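Local coordinates for protein aldehyde dehydrogenase (Trypanosoma brucei, PDB 5MYP) that probably oxidises aldehydes to carboxylic acids with NAD+, as other members of the aldehyde dehydrogenase family do, at residues A[258-263]-A[391-396]; A[197-202]-A[222-227]; A[350-355]-A[368-373]; A[262-267]-A[384-389]; A[322-327]-A[362-367]. All blocks are in the same frame, centred on the assembly; numbering follows the deposited sequence.

Interaction 1: residues A[258-263]-A[391-396]; sequences TCIAPD and KPLALY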
# COMPACT_ATOMS: atom_id res chain seq x y z
N THR A 258 -11.46 19.59 10.99
CA THR A 258 -10.94 19.17 9.70
C THR A 258 -9.58 18.51 9.96
O THR A 258 -8.77 19.04 10.74
CB THR A 258 -10.75 20.37 8.74
OG1 THR A 258 -11.94 21.17 8.73
CG2 THR A 258 -10.42 19.93 7.32
N CYS A 259 -9.34 17.37 9.31
CA CYS A 259 -8.08 16.62 9.48
C CYS A 259 -6.84 17.36 9.00
O CYS A 259 -5.72 17.01 9.40
CB CYS A 259 -8.19 15.28 8.76
SG CYS A 259 -9.21 14.09 9.66
N ILE A 260 -7.03 18.37 8.16
CA ILE A 260 -5.95 19.23 7.64
C ILE A 260 -6.10 20.69 8.10
O ILE A 260 -5.51 21.60 7.52
CB ILE A 260 -5.86 19.13 6.09
CG1 ILE A 260 -7.20 19.44 5.42
CG2 ILE A 260 -5.37 17.74 5.68
CD1 ILE A 260 -7.14 19.52 3.91
N ALA A 261 -6.88 20.92 9.16
CA ALA A 261 -7.01 22.26 9.73
C ALA A 261 -5.67 22.68 10.32
O ALA A 261 -4.90 21.82 10.76
CB ALA A 261 -8.08 22.29 10.81
N PRO A 262 -5.37 23.99 10.33
CA PRO A 262 -4.20 24.44 11.08
C PRO A 262 -4.41 24.13 12.56
O PRO A 262 -5.34 24.65 13.17
CB PRO A 262 -4.14 25.94 10.79
CG PRO A 262 -5.50 26.32 10.33
CD PRO A 262 -6.10 25.11 9.70
N ASP A 263 -3.58 23.25 13.11
CA ASP A 263 -3.75 22.78 14.48
C ASP A 263 -3.10 23.77 15.43
O ASP A 263 -3.72 24.19 16.40
CB ASP A 263 -3.17 21.38 14.66
CG ASP A 263 -3.43 20.81 16.04
OD1 ASP A 263 -2.66 21.15 16.97
OD2 ASP A 263 -4.38 20.03 16.21
N LYS A 391 3.63 12.27 12.65
CA LYS A 391 3.66 12.83 11.31
C LYS A 391 2.24 13.28 10.96
O LYS A 391 1.33 12.45 10.94
CB LYS A 391 4.16 11.80 10.30
CG LYS A 391 5.60 11.36 10.51
CD LYS A 391 6.00 10.29 9.52
CE LYS A 391 7.44 9.85 9.71
NZ LYS A 391 7.78 8.73 8.79
N PRO A 392 2.03 14.59 10.73
CA PRO A 392 0.68 15.09 10.49
C PRO A 392 0.27 14.95 9.03
O PRO A 392 1.13 14.78 8.16
CB PRO A 392 0.80 16.57 10.86
CG PRO A 392 2.19 16.92 10.47
CD PRO A 392 3.02 15.68 10.66
N LEU A 393 -1.03 15.05 8.78
CA LEU A 393 -1.56 14.94 7.43
C LEU A 393 -1.13 16.12 6.54
O LEU A 393 -0.92 15.95 5.34
CB LEU A 393 -3.09 14.85 7.47
CG LEU A 393 -3.82 14.51 6.17
CD1 LEU A 393 -3.30 13.21 5.56
CD2 LEU A 393 -5.32 14.40 6.43
N ALA A 394 -0.99 17.30 7.14
CA ALA A 394 -0.54 18.49 6.41
C ALA A 394 0.51 19.25 7.22
O ALA A 394 0.55 19.15 8.44
CB ALA A 394 -1.72 19.39 6.09
N LEU A 395 1.36 19.97 6.51
CA LEU A 395 2.31 20.90 7.12
C LEU A 395 2.28 22.17 6.28
O LEU A 395 2.35 22.11 5.05
CB LEU A 395 3.72 20.30 7.14
CG LEU A 395 4.85 21.15 7.73
CD1 LEU A 395 5.88 20.28 8.45
CD2 LEU A 395 5.54 22.00 6.68
N TYR A 396 2.19 23.31 6.95
CA TYR A 396 2.03 24.60 6.28
C TYR A 396 3.20 25.52 6.63
O TYR A 396 3.59 25.60 7.80
CB TYR A 396 0.70 25.23 6.70
CG TYR A 396 -0.49 24.34 6.43
CD1 TYR A 396 -0.74 23.85 5.15
CD2 TYR A 396 -1.39 23.99 7.45
CE1 TYR A 396 -1.83 23.04 4.88
CE2 TYR A 396 -2.48 23.18 7.19
CZ TYR A 396 -2.70 22.71 5.90
OH TYR A 396 -3.79 21.92 5.62
O HOH W 1 -3.18 16.38 10.56
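Residues 259-262 and 393-396 run in nearly the same direction, 18° apart, with Ile260 CA and Ala394 CA 5.6 Å from each other. This is the loop carrying the predicted catalytic cysteine, Cys259, of the aldehyde dehydrogenase fold, packed against the chain that enters strand 395-398. A type I turn from Thr258 to Ala261 shapes the loop, closed by Ala261 N to Thr258 O at 3.1 Å. The apolar part of the contact centres on Ile260, whose CG2 branch presses on Leu393 CD2 at 3.4 Å, tighter than ordinary van der Waals contact. Leu393 carries its CG anti to the backbone N (chi1 -170°), which sends CD2 to the loop; the same methyl also lies 3.8 Å from Cys259 CB, an apolar neighbour for the CB of the predicted nucleophile. Ala394, with its short side chain, lets the backbones approach and puts CB 4.0 Å from Ile260 CG2. A water bridges Cys259 O and Leu393 N, joining the two backbones. Tyr396 is long enough to span the wider gap further on, and its side chain also touches Val230 of strand 229-232. Its hydroxyl donates to Ile260 O over 2.6 Å, in the carbonyl plane and on a lone pair, with the C=O...OH angle at 139°.

Interaction 2: residues A[197-202]-A[222-227]; sequences ILYTGS and LELGGK
Tyr199 and Leu222 are the first bridged pair within these segments of the parallel strands 196-200 and 220-223, their CB atoms on the same face of the sheet. Tyr199 O receives Glu223 N at 2.8 Å. A chi1 of 170° turns the tyrosine ring away from its own backbone N and lays it beside the second strand: CB meets Leu222 CD2, and the ring edge meets Leu224 CD2, 3.9 Å from CE2, the two side chains crossing at about a right angle. An aromatic of this length can cover two leucines and still place its hydroxyl to accept from Ser202 N. Thr200 turns to the other face, that of Glu223. Its OG1 sits 3.7 Å from Glu223 CB, while CG2 approaches Glu223 O at 3.5 Å; a beta-branched residue fits this extended backbone. Glu223 bends at chi2 (-82°), and its carboxylate leads away from the threonine. Gly201 continues the ladder, its N donating to Glu223 O at 3.1 Å and its O lying 3.3 Å from Leu224 CA. Its backbone angles, and the closeness of Tyr199 OH to where a CB would stand, suit glycine. Ser202 then ends the segment as N-cap of helix 203-214, its OG bonded to Val205 N, and its O touches Leu224 CD2. Strand, helix and strand form a beta-alpha-beta crossover, consistent with the Rossmann-like NAD-binding domain of the family, and the second strand delivers Glu223, the predicted active-site glutamate.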
# COMPACT_ATOMS: atom_id res chain seq x y z
N ILE A 197 -10.07 -1.89 1.83
CA ILE A 197 -10.84 -1.08 2.78
C ILE A 197 -10.25 0.32 2.81
O ILE A 197 -9.04 0.48 3.03
CB ILE A 197 -10.83 -1.69 4.20
CG1 ILE A 197 -11.46 -3.09 4.20
CG2 ILE A 197 -11.56 -0.78 5.18
CD1 ILE A 197 -11.13 -3.93 5.41
N LEU A 198 -11.09 1.34 2.59
CA LEU A 198 -10.69 2.73 2.85
C LEU A 198 -11.42 3.22 4.09
O LEU A 198 -12.65 3.17 4.16
CB LEU A 198 -10.97 3.64 1.65
CG LEU A 198 -10.36 5.05 1.77
CD1 LEU A 198 -9.84 5.58 0.43
CD2 LEU A 198 -11.31 6.06 2.42
N TYR A 199 -10.64 3.70 5.07
CA TYR A 199 -11.18 4.23 6.32
C TYR A 199 -10.66 5.65 6.54
O TYR A 199 -9.47 5.90 6.45
CB TYR A 199 -10.78 3.35 7.52
CG TYR A 199 -11.09 4.00 8.85
CD1 TYR A 199 -12.38 3.95 9.38
CD2 TYR A 199 -10.12 4.70 9.55
CE1 TYR A 199 -12.69 4.55 10.59
CE2 TYR A 199 -10.42 5.33 10.76
CZ TYR A 199 -11.70 5.25 11.28
OH TYR A 199 -12.00 5.86 12.47
N THR A 200 -11.59 6.56 6.84
CA THR A 200 -11.27 7.92 7.24
C THR A 200 -11.77 8.10 8.67
O THR A 200 -12.90 7.74 8.99
CB THR A 200 -11.93 8.96 6.31
OG1 THR A 200 -11.60 8.66 4.95
CG2 THR A 200 -11.45 10.38 6.63
N GLY A 201 -10.91 8.65 9.53
CA GLY A 201 -11.25 8.87 10.94
C GLY A 201 -10.03 8.95 11.83
O GLY A 201 -9.04 9.56 11.46
N SER A 202 -10.10 8.31 13.00
CA SER A 202 -9.06 8.41 14.03
C SER A 202 -8.03 7.29 13.92
O SER A 202 -8.33 6.20 13.42
CB SER A 202 -9.69 8.37 15.42
OG SER A 202 -10.26 7.09 15.67
N LEU A 222 -5.80 4.33 4.88
CA LEU A 222 -6.21 4.94 6.14
C LEU A 222 -5.95 6.44 6.03
O LEU A 222 -4.82 6.85 5.76
CB LEU A 222 -5.44 4.32 7.31
CG LEU A 222 -5.47 2.79 7.42
CD1 LEU A 222 -4.54 2.29 8.51
CD2 LEU A 222 -6.89 2.30 7.67
N GLU A 223 -7.00 7.23 6.19
CA GLU A 223 -6.92 8.69 6.10
C GLU A 223 -7.23 9.24 7.48
O GLU A 223 -8.39 9.28 7.90
CB GLU A 223 -7.92 9.21 5.07
CG GLU A 223 -7.64 8.76 3.64
CD GLU A 223 -6.59 9.59 2.91
OE1 GLU A 223 -6.22 10.68 3.39
OE2 GLU A 223 -6.13 9.13 1.84
N LEU A 224 -6.18 9.64 8.20
CA LEU A 224 -6.30 9.94 9.62
C LEU A 224 -5.97 11.41 9.85
O LEU A 224 -6.17 12.22 8.95
CB LEU A 224 -5.44 8.97 10.44
CG LEU A 224 -5.54 7.50 10.01
CD1 LEU A 224 -4.54 6.63 10.76
CD2 LEU A 224 -6.95 6.96 10.18
N GLY A 225 -5.50 11.76 11.05
CA GLY A 225 -5.25 13.16 11.38
C GLY A 225 -3.89 13.34 12.02
O GLY A 225 -2.91 12.69 11.63
N GLY A 226 -3.84 14.22 13.01
CA GLY A 226 -2.61 14.65 13.64
C GLY A 226 -2.66 16.15 13.77
O GLY A 226 -3.66 16.78 13.42
N LYS A 227 -1.57 16.72 14.26
CA LYS A 227 -1.49 18.15 14.51
C LYS A 227 -0.74 18.82 13.38
O LYS A 227 0.49 18.87 13.40
CB LYS A 227 -0.80 18.41 15.85
CG LYS A 227 -1.52 17.82 17.05
CD LYS A 227 -0.72 17.98 18.34
CE LYS A 227 -0.66 19.43 18.81
NZ LYS A 227 -1.97 19.96 19.28

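Interaction 3: residues A[350-355]-A[368-373]; sequences TILTNI and GPILPV. Unlike the reference sequence in segment 350-355: Asn354 (reference Asp).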
# COMPACT_ATOMS: atom_id res chain seq x y z
N THR A 350 -10.22 30.60 18.94
CA THR A 350 -9.53 31.06 20.14
C THR A 350 -8.03 30.86 19.96
O THR A 350 -7.58 29.75 19.70
CB THR A 350 -10.04 30.29 21.36
OG1 THR A 350 -11.45 30.55 21.53
CG2 THR A 350 -9.29 30.69 22.63
N ILE A 351 -7.28 31.95 20.11
CA ILE A 351 -5.82 31.94 19.97
C ILE A 351 -5.20 31.88 21.36
O ILE A 351 -5.46 32.75 22.19
CB ILE A 351 -5.31 33.20 19.23
CG1 ILE A 351 -6.03 33.38 17.89
CG2 ILE A 351 -3.79 33.12 19.03
CD1 ILE A 351 -5.69 34.67 17.17
N LEU A 352 -4.39 30.85 21.60
CA LEU A 352 -3.68 30.69 22.86
C LEU A 352 -2.21 31.05 22.69
O LEU A 352 -1.59 30.63 21.71
CB LEU A 352 -3.77 29.24 23.37
CG LEU A 352 -5.13 28.63 23.68
CD1 LEU A 352 -4.93 27.23 24.24
CD2 LEU A 352 -5.93 29.49 24.65
N THR A 353 -1.67 31.82 23.64
CA THR A 353 -0.24 32.12 23.70
C THR A 353 0.31 31.62 25.04
O THR A 353 -0.44 31.16 25.89
CB THR A 353 0.01 33.63 23.56
OG1 THR A 353 -0.69 34.33 24.59
CG2 THR A 353 -0.45 34.13 22.20
N ASN A 354 1.63 31.71 25.20
CA ASN A 354 2.32 31.29 26.43
C ASN A 354 1.93 29.86 26.80
O ASN A 354 1.52 29.57 27.92
CB ASN A 354 2.00 32.26 27.59
CG ASN A 354 2.35 33.70 27.26
OD1 ASN A 354 3.08 33.98 26.31
ND2 ASN A 354 1.83 34.62 28.06
N ILE A 355 2.07 28.97 25.82
CA ILE A 355 1.63 27.58 25.95
C ILE A 355 2.62 26.77 26.78
O ILE A 355 3.83 26.99 26.70
CB ILE A 355 1.40 26.93 24.55
CG1 ILE A 355 -0.06 27.10 24.12
CG2 ILE A 355 1.70 25.44 24.52
CD1 ILE A 355 -0.45 28.52 23.84
N GLY A 368 -10.66 21.37 16.48
CA GLY A 368 -11.58 22.35 17.01
C GLY A 368 -11.05 23.77 16.90
O GLY A 368 -9.97 23.98 16.35
N PRO A 369 -11.80 24.75 17.42
CA PRO A 369 -11.44 26.16 17.24
C PRO A 369 -10.26 26.72 18.07
O PRO A 369 -10.05 27.93 18.06
CB PRO A 369 -12.74 26.90 17.62
CG PRO A 369 -13.81 25.88 17.50
CD PRO A 369 -13.16 24.62 17.97
N ILE A 370 -9.48 25.88 18.75
CA ILE A 370 -8.35 26.34 19.56
C ILE A 370 -7.07 26.35 18.72
O ILE A 370 -6.73 25.33 18.12
CB ILE A 370 -8.13 25.47 20.82
CG1 ILE A 370 -9.44 25.26 21.60
CG2 ILE A 370 -7.04 26.06 21.71
CD1 ILE A 370 -10.19 26.53 21.95
N LEU A 371 -6.38 27.49 18.68
CA LEU A 371 -5.14 27.65 17.93
C LEU A 371 -4.00 28.10 18.86
O LEU A 371 -3.84 29.30 19.13
CB LEU A 371 -5.33 28.67 16.80
CG LEU A 371 -4.20 28.77 15.76
CD1 LEU A 371 -4.15 27.54 14.87
CD2 LEU A 371 -4.37 30.02 14.90
N PRO A 372 -3.20 27.14 19.37
CA PRO A 372 -1.97 27.49 20.08
C PRO A 372 -0.96 28.20 19.19
O PRO A 372 -0.81 27.84 18.02
CB PRO A 372 -1.42 26.12 20.51
CG PRO A 372 -2.62 25.25 20.58
CD PRO A 372 -3.48 25.70 19.44
N VAL A 373 -0.28 29.19 19.75
CA VAL A 373 0.77 29.93 19.06
C VAL A 373 2.06 29.76 19.86
O VAL A 373 2.16 30.22 21.01
CB VAL A 373 0.42 31.42 18.91
CG1 VAL A 373 1.57 32.21 18.31
CG2 VAL A 373 -0.84 31.58 18.06
O HOH W 2 3.55 29.67 23.33
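Thr350 and Ile370 begin a parallel strand pair whose axes approach to 4.6 Å and diverge by 27°. Four backbone bonds alternate across it: Thr350 N to Pro369 O, Leu371 N to Thr350 O, Leu352 N to Leu371 O, and Val373 N to Leu352 O. The third is the odd one, since Leu352 N stands 46° out of the plane of the Leu371 carbonyl. Pro372, with no N-H to give, fits because its nitrogen faces away from this neighbour, while its carbonyl serves Val265 N on the next strand. Packing is closest on both faces of the ladder. On one, Leu352 CD1 abuts Ile370 CG2 at 3.5 Å, and Ile370 CD1 reaches back to Thr350 CB at 3.8 Å; bending at chi2 (-53°) carries that methyl toward the threonine. On the other, Ile351 CG2 meets Val373 CG2 at 3.5 Å, again a tight pair: the branch at CB keeps each CG2 close to its own backbone, where the two strands face each other. The end of the pair is looser. Thr353 CG2 is 4.4 Å from Val373 CB, and the exposed Asn354 directs its CB away. There a water takes over from direct bonding, accepting from Ile355 N and donating to Val373 O at 2.8 Å, while Ile355 CG1 settles on Pro372 CB at 4.0 Å. Strand 346-353 is thus held between strands 333-336 and 370-376, the latter bordering strand 264-268, and helix 272-287 covers the Ile351 and Leu371 face through Leu279.

Interaction 4: residues A[262-267]-A[384-389]; sequences PDYVVV and KIINSR
Tyr264 projects from strand 264-268 toward Ile385 on helix 379-387. Its CB starts on the strand, against the carbonyl of Pro372 in the adjoining strand, and CG occupies the place between the backbone N and carbonyl carbon (chi1 65°), which directs the ring at the helix. Along the ring, CD2 touches Met362; then CE2 comes within 3.7 Å of Ile385 CG2, and CZ lies 4.0 Å from the same methyl. The two side chains slide past each other in opposite directions, and the methyl meets the ring obliquely. At the tip, OH lies 3.7 Å from Ile385 CG2, 3.8 Å from Ile386 CG1 and 4.1 Å from Arg389 CD, contacts with aliphatic carbon. Ile385 suits its place by having two branches: CG2 serves the tyrosine, while CD1 meets Val266 CG1 tip to tip at 3.9 Å. Arg389 turns its guanidinium back to the helix, NH1 donating to Ile385 O at 2.8 Å with the oxygen in the guanidinium plane; NH2 donates to Met362 O. No hydrogen bond joins the two segments. Helix 379-387 is the connection of a beta-alpha-beta unit between strands 370-376 and 395-398, packed here on their sheet in what is, by family resemblance, the catalytic domain.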
# COMPACT_ATOMS: atom_id res chain seq x y z
N PRO A 262 -5.37 23.99 10.33
CA PRO A 262 -4.20 24.44 11.08
C PRO A 262 -4.41 24.13 12.56
O PRO A 262 -5.34 24.65 13.17
CB PRO A 262 -4.14 25.94 10.79
CG PRO A 262 -5.50 26.32 10.33
CD PRO A 262 -6.10 25.11 9.70
N ASP A 263 -3.58 23.25 13.11
CA ASP A 263 -3.75 22.78 14.48
C ASP A 263 -3.10 23.77 15.43
O ASP A 263 -3.72 24.19 16.40
CB ASP A 263 -3.17 21.38 14.66
CG ASP A 263 -3.43 20.81 16.04
OD1 ASP A 263 -2.66 21.15 16.97
OD2 ASP A 263 -4.38 20.03 16.21
N TYR A 264 -1.84 24.11 15.16
CA TYR A 264 -1.09 25.11 15.92
C TYR A 264 -0.13 25.88 15.02
O TYR A 264 0.15 25.46 13.90
CB TYR A 264 -0.32 24.47 17.08
CG TYR A 264 0.79 23.52 16.67
CD1 TYR A 264 0.52 22.19 16.36
CD2 TYR A 264 2.12 23.94 16.61
CE1 TYR A 264 1.53 21.31 15.99
CE2 TYR A 264 3.14 23.07 16.25
CZ TYR A 264 2.84 21.75 15.95
OH TYR A 264 3.84 20.88 15.59
N VAL A 265 0.36 27.01 15.53
CA VAL A 265 1.28 27.89 14.81
C VAL A 265 2.64 27.92 15.52
O VAL A 265 2.71 27.96 16.75
CB VAL A 265 0.72 29.33 14.71
CG1 VAL A 265 1.72 30.26 14.01
CG2 VAL A 265 -0.61 29.34 13.97
N VAL A 266 3.72 27.88 14.73
CA VAL A 266 5.07 28.14 15.20
C VAL A 266 5.55 29.38 14.45
O VAL A 266 5.85 29.31 13.25
CB VAL A 266 6.03 26.95 14.96
CG1 VAL A 266 7.37 27.20 15.64
CG2 VAL A 266 5.41 25.65 15.45
N VAL A 267 5.60 30.51 15.15
CA VAL A 267 5.89 31.81 14.52
C VAL A 267 7.25 32.33 14.97
O VAL A 267 7.65 32.13 16.12
CB VAL A 267 4.76 32.85 14.80
CG1 VAL A 267 4.54 33.10 16.28
CG2 VAL A 267 5.03 34.17 14.06
N LYS A 384 12.42 20.63 16.60
CA LYS A 384 12.17 20.01 17.90
C LYS A 384 10.68 19.91 18.22
O LYS A 384 10.23 18.90 18.78
CB LYS A 384 12.88 20.79 19.01
CG LYS A 384 12.64 20.26 20.41
CD LYS A 384 13.82 20.58 21.33
CE LYS A 384 13.38 20.68 22.78
NZ LYS A 384 12.55 19.53 23.21
N ILE A 385 9.93 20.95 17.88
CA ILE A 385 8.47 20.96 18.07
C ILE A 385 7.79 19.96 17.14
O ILE A 385 7.02 19.12 17.59
CB ILE A 385 7.89 22.39 17.87
CG1 ILE A 385 8.39 23.33 18.97
CG2 ILE A 385 6.36 22.37 17.84
CD1 ILE A 385 8.34 24.80 18.59
N ILE A 386 8.10 20.04 15.84
CA ILE A 386 7.41 19.25 14.82
C ILE A 386 7.85 17.77 14.81
O ILE A 386 7.00 16.87 14.79
CB ILE A 386 7.57 19.88 13.41
CG1 ILE A 386 6.92 21.27 13.39
CG2 ILE A 386 6.95 18.99 12.33
CD1 ILE A 386 7.17 22.08 12.13
N ASN A 387 9.16 17.52 14.84
CA ASN A 387 9.69 16.15 14.74
C ASN A 387 9.56 15.31 16.01
O ASN A 387 9.74 14.09 15.96
CB ASN A 387 11.14 16.14 14.24
CG ASN A 387 11.30 16.77 12.86
OD1 ASN A 387 10.31 17.02 12.16
ND2 ASN A 387 12.53 17.03 12.47
N SER A 388 9.25 15.93 17.15
CA SER A 388 8.93 15.19 18.38
C SER A 388 7.47 14.70 18.42
O SER A 388 7.10 13.96 19.33
CB SER A 388 9.21 16.04 19.61
OG SER A 388 8.34 17.16 19.68
N ARG A 389 6.65 15.12 17.45
CA ARG A 389 5.24 14.75 17.39
C ARG A 389 4.99 13.85 16.19
O ARG A 389 5.86 13.69 15.33
CB ARG A 389 4.38 16.01 17.34
CG ARG A 389 4.42 16.78 18.65
CD ARG A 389 3.72 18.13 18.58
NE ARG A 389 3.57 18.69 19.93
CZ ARG A 389 4.54 19.30 20.62
NH1 ARG A 389 5.77 19.48 20.12
NH2 ARG A 389 4.27 19.75 21.85

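Interaction 5: residues A[322-327]-A[362-367]; sequences FQRLME and MQEEIF. Unlike the reference sequence in segment 322-327: Gln323 (reference His).
Arg324 of helix 319-328 spreads its guanidinium over three acceptors of the loop 362-367. NH2 gives a 2.6 Å hydrogen bond to Glu365 O, and NH1 gives one to Ile366 O at 3.0 Å; both oxygens lie close to the guanidinium plane. Glu364 adds the charge: its OE1 alone accepts from NH2 at 3.1 Å and from NE at 3.3 Å, a side-on salt bridge to one atom. The NH2 bond uses the anti lone pair, away from OE2, and the carboxylate and guanidinium planes differ by 26°. Together these four bonds fix the rotation of the guanidinium. Arginine suits the place by its length: the fully extended chain carries the guanidinium from the helix to the loop. Farther in, Leu325 CD2 packs at 3.7 Å on Ile366 CG2 and touches Ile366 O, an apolar contact beside the polar bonds. The loop is also held from beyond, Lys227 NZ bonding Glu364 O and Asp263 OD2 bonding Ile366 N, while Phe367 lies beside the predicted nucleophile Cys259. Helix 319-328 rests through Leu325 on Ile347 of strand 346-353, and the loop passes on to strand 370-376, whose Pro372 packs on Ile366.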
# COMPACT_ATOMS: atom_id res chain seq x y z
N PHE A 322 -16.99 19.31 23.03
CA PHE A 322 -17.09 20.69 23.51
C PHE A 322 -16.31 20.90 24.81
O PHE A 322 -15.50 21.82 24.91
CB PHE A 322 -18.56 21.10 23.69
CG PHE A 322 -18.75 22.49 24.22
CD1 PHE A 322 -18.76 22.73 25.60
CD2 PHE A 322 -18.93 23.56 23.35
CE1 PHE A 322 -18.93 24.02 26.09
CE2 PHE A 322 -19.09 24.84 23.84
CZ PHE A 322 -19.09 25.07 25.21
N GLN A 323 -16.56 20.04 25.81
CA GLN A 323 -15.89 20.14 27.11
C GLN A 323 -14.37 19.96 27.00
O GLN A 323 -13.62 20.67 27.66
CB GLN A 323 -16.47 19.12 28.10
CG GLN A 323 -17.93 19.38 28.47
CD GLN A 323 -18.64 18.16 29.03
OE1 GLN A 323 -18.03 17.32 29.69
NE2 GLN A 323 -19.94 18.06 28.77
N ARG A 324 -13.94 19.01 26.16
CA ARG A 324 -12.51 18.79 25.87
C ARG A 324 -11.82 20.04 25.32
O ARG A 324 -10.73 20.40 25.75
CB ARG A 324 -12.37 17.62 24.89
CG ARG A 324 -10.95 17.29 24.44
CD ARG A 324 -10.95 16.06 23.54
NE ARG A 324 -9.66 15.86 22.87
CZ ARG A 324 -9.24 16.47 21.76
NH1 ARG A 324 -9.99 17.38 21.12
NH2 ARG A 324 -8.04 16.17 21.27
N LEU A 325 -12.48 20.71 24.37
CA LEU A 325 -11.96 21.94 23.77
C LEU A 325 -11.93 23.10 24.76
O LEU A 325 -10.98 23.88 24.77
CB LEU A 325 -12.75 22.31 22.51
CG LEU A 325 -12.58 21.34 21.34
CD1 LEU A 325 -13.70 21.49 20.33
CD2 LEU A 325 -11.22 21.52 20.67
N MET A 326 -12.97 23.23 25.58
CA MET A 326 -12.99 24.25 26.64
C MET A 326 -11.86 24.04 27.66
O MET A 326 -11.24 25.01 28.08
CB MET A 326 -14.35 24.30 27.34
CG MET A 326 -15.52 24.77 26.47
SD MET A 326 -15.26 26.33 25.60
CE MET A 326 -15.13 27.46 26.98
N GLU A 327 -11.58 22.79 28.02
CA GLU A 327 -10.44 22.49 28.91
C GLU A 327 -9.07 22.80 28.29
O GLU A 327 -8.14 23.15 29.02
CB GLU A 327 -10.46 21.02 29.39
CG GLU A 327 -11.54 20.68 30.42
CD GLU A 327 -11.45 21.53 31.66
OE1 GLU A 327 -12.44 22.24 31.95
OE2 GLU A 327 -10.40 21.52 32.35
N MET A 362 -1.24 20.74 23.30
CA MET A 362 -0.09 20.56 22.41
C MET A 362 0.47 19.13 22.38
O MET A 362 1.59 18.90 21.92
CB MET A 362 1.00 21.59 22.76
CG MET A 362 0.79 22.94 22.09
SD MET A 362 0.60 22.85 20.29
CE MET A 362 2.18 22.15 19.82
N GLN A 363 -0.33 18.17 22.85
CA GLN A 363 -0.05 16.74 22.71
C GLN A 363 -1.05 16.01 21.81
O GLN A 363 -0.67 15.06 21.14
CB GLN A 363 -0.02 16.07 24.09
CG GLN A 363 1.10 16.54 25.00
CD GLN A 363 2.48 16.29 24.41
OE1 GLN A 363 2.87 15.15 24.18
NE2 GLN A 363 3.21 17.36 24.15
N GLU A 364 -2.31 16.43 21.81
CA GLU A 364 -3.37 15.78 21.06
C GLU A 364 -3.81 16.64 19.87
O GLU A 364 -3.66 17.86 19.89
CB GLU A 364 -4.59 15.53 21.96
CG GLU A 364 -4.29 14.75 23.24
CD GLU A 364 -5.49 14.63 24.16
OE1 GLU A 364 -6.63 14.91 23.73
OE2 GLU A 364 -5.30 14.26 25.34
N GLU A 365 -4.34 15.98 18.84
CA GLU A 365 -5.01 16.67 17.73
C GLU A 365 -6.17 17.47 18.30
O GLU A 365 -7.05 16.90 18.95
CB GLU A 365 -5.52 15.68 16.68
CG GLU A 365 -6.31 16.30 15.53
CD GLU A 365 -6.83 15.28 14.53
OE1 GLU A 365 -7.14 14.14 14.94
OE2 GLU A 365 -6.94 15.61 13.33
N ILE A 366 -6.18 18.77 18.06
CA ILE A 366 -7.19 19.65 18.65
C ILE A 366 -8.56 19.38 18.02
O ILE A 366 -9.54 19.11 18.74
CB ILE A 366 -6.77 21.13 18.55
CG1 ILE A 366 -5.51 21.35 19.40
CG2 ILE A 366 -7.90 22.05 19.01
CD1 ILE A 366 -4.93 22.74 19.36
N PHE A 367 -8.62 19.43 16.69
CA PHE A 367 -9.84 19.17 15.93
C PHE A 367 -10.97 20.08 16.41
O PHE A 367 -12.08 19.64 16.71
CB PHE A 367 -10.21 17.68 16.03
CG PHE A 367 -10.86 17.14 14.79
CD1 PHE A 367 -10.09 16.90 13.66
CD2 PHE A 367 -12.22 16.87 14.75
CE1 PHE A 367 -10.68 16.40 12.50
CE2 PHE A 367 -12.80 16.36 13.59
CZ PHE A 367 -12.03 16.13 12.47

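Overall arrangement
Interaction 2 comes first along the chain and lies in the seven-stranded sheet; interactions 1, 3 and 4 belong to the second sheet, whose strands 264-268 and 370-376 are neighbours. Interactions 1 and 4 share Pro262 and Asp263, and the sequence between their segments contains all of interactions 3 and 5, which interleave with each other. Centres of 3 and 5 are about 10 Å apart, those of 2 and 3 about 24 Å. The salt bridge of Lys227 with Asp263 ties interaction 2 to the shared segment, and the loop of interaction 5 bonds to both residues. The predicted catalytic residues thus converge, Glu223 from the end of a strand of the first sheet and Cys259 from the loop leading into the second.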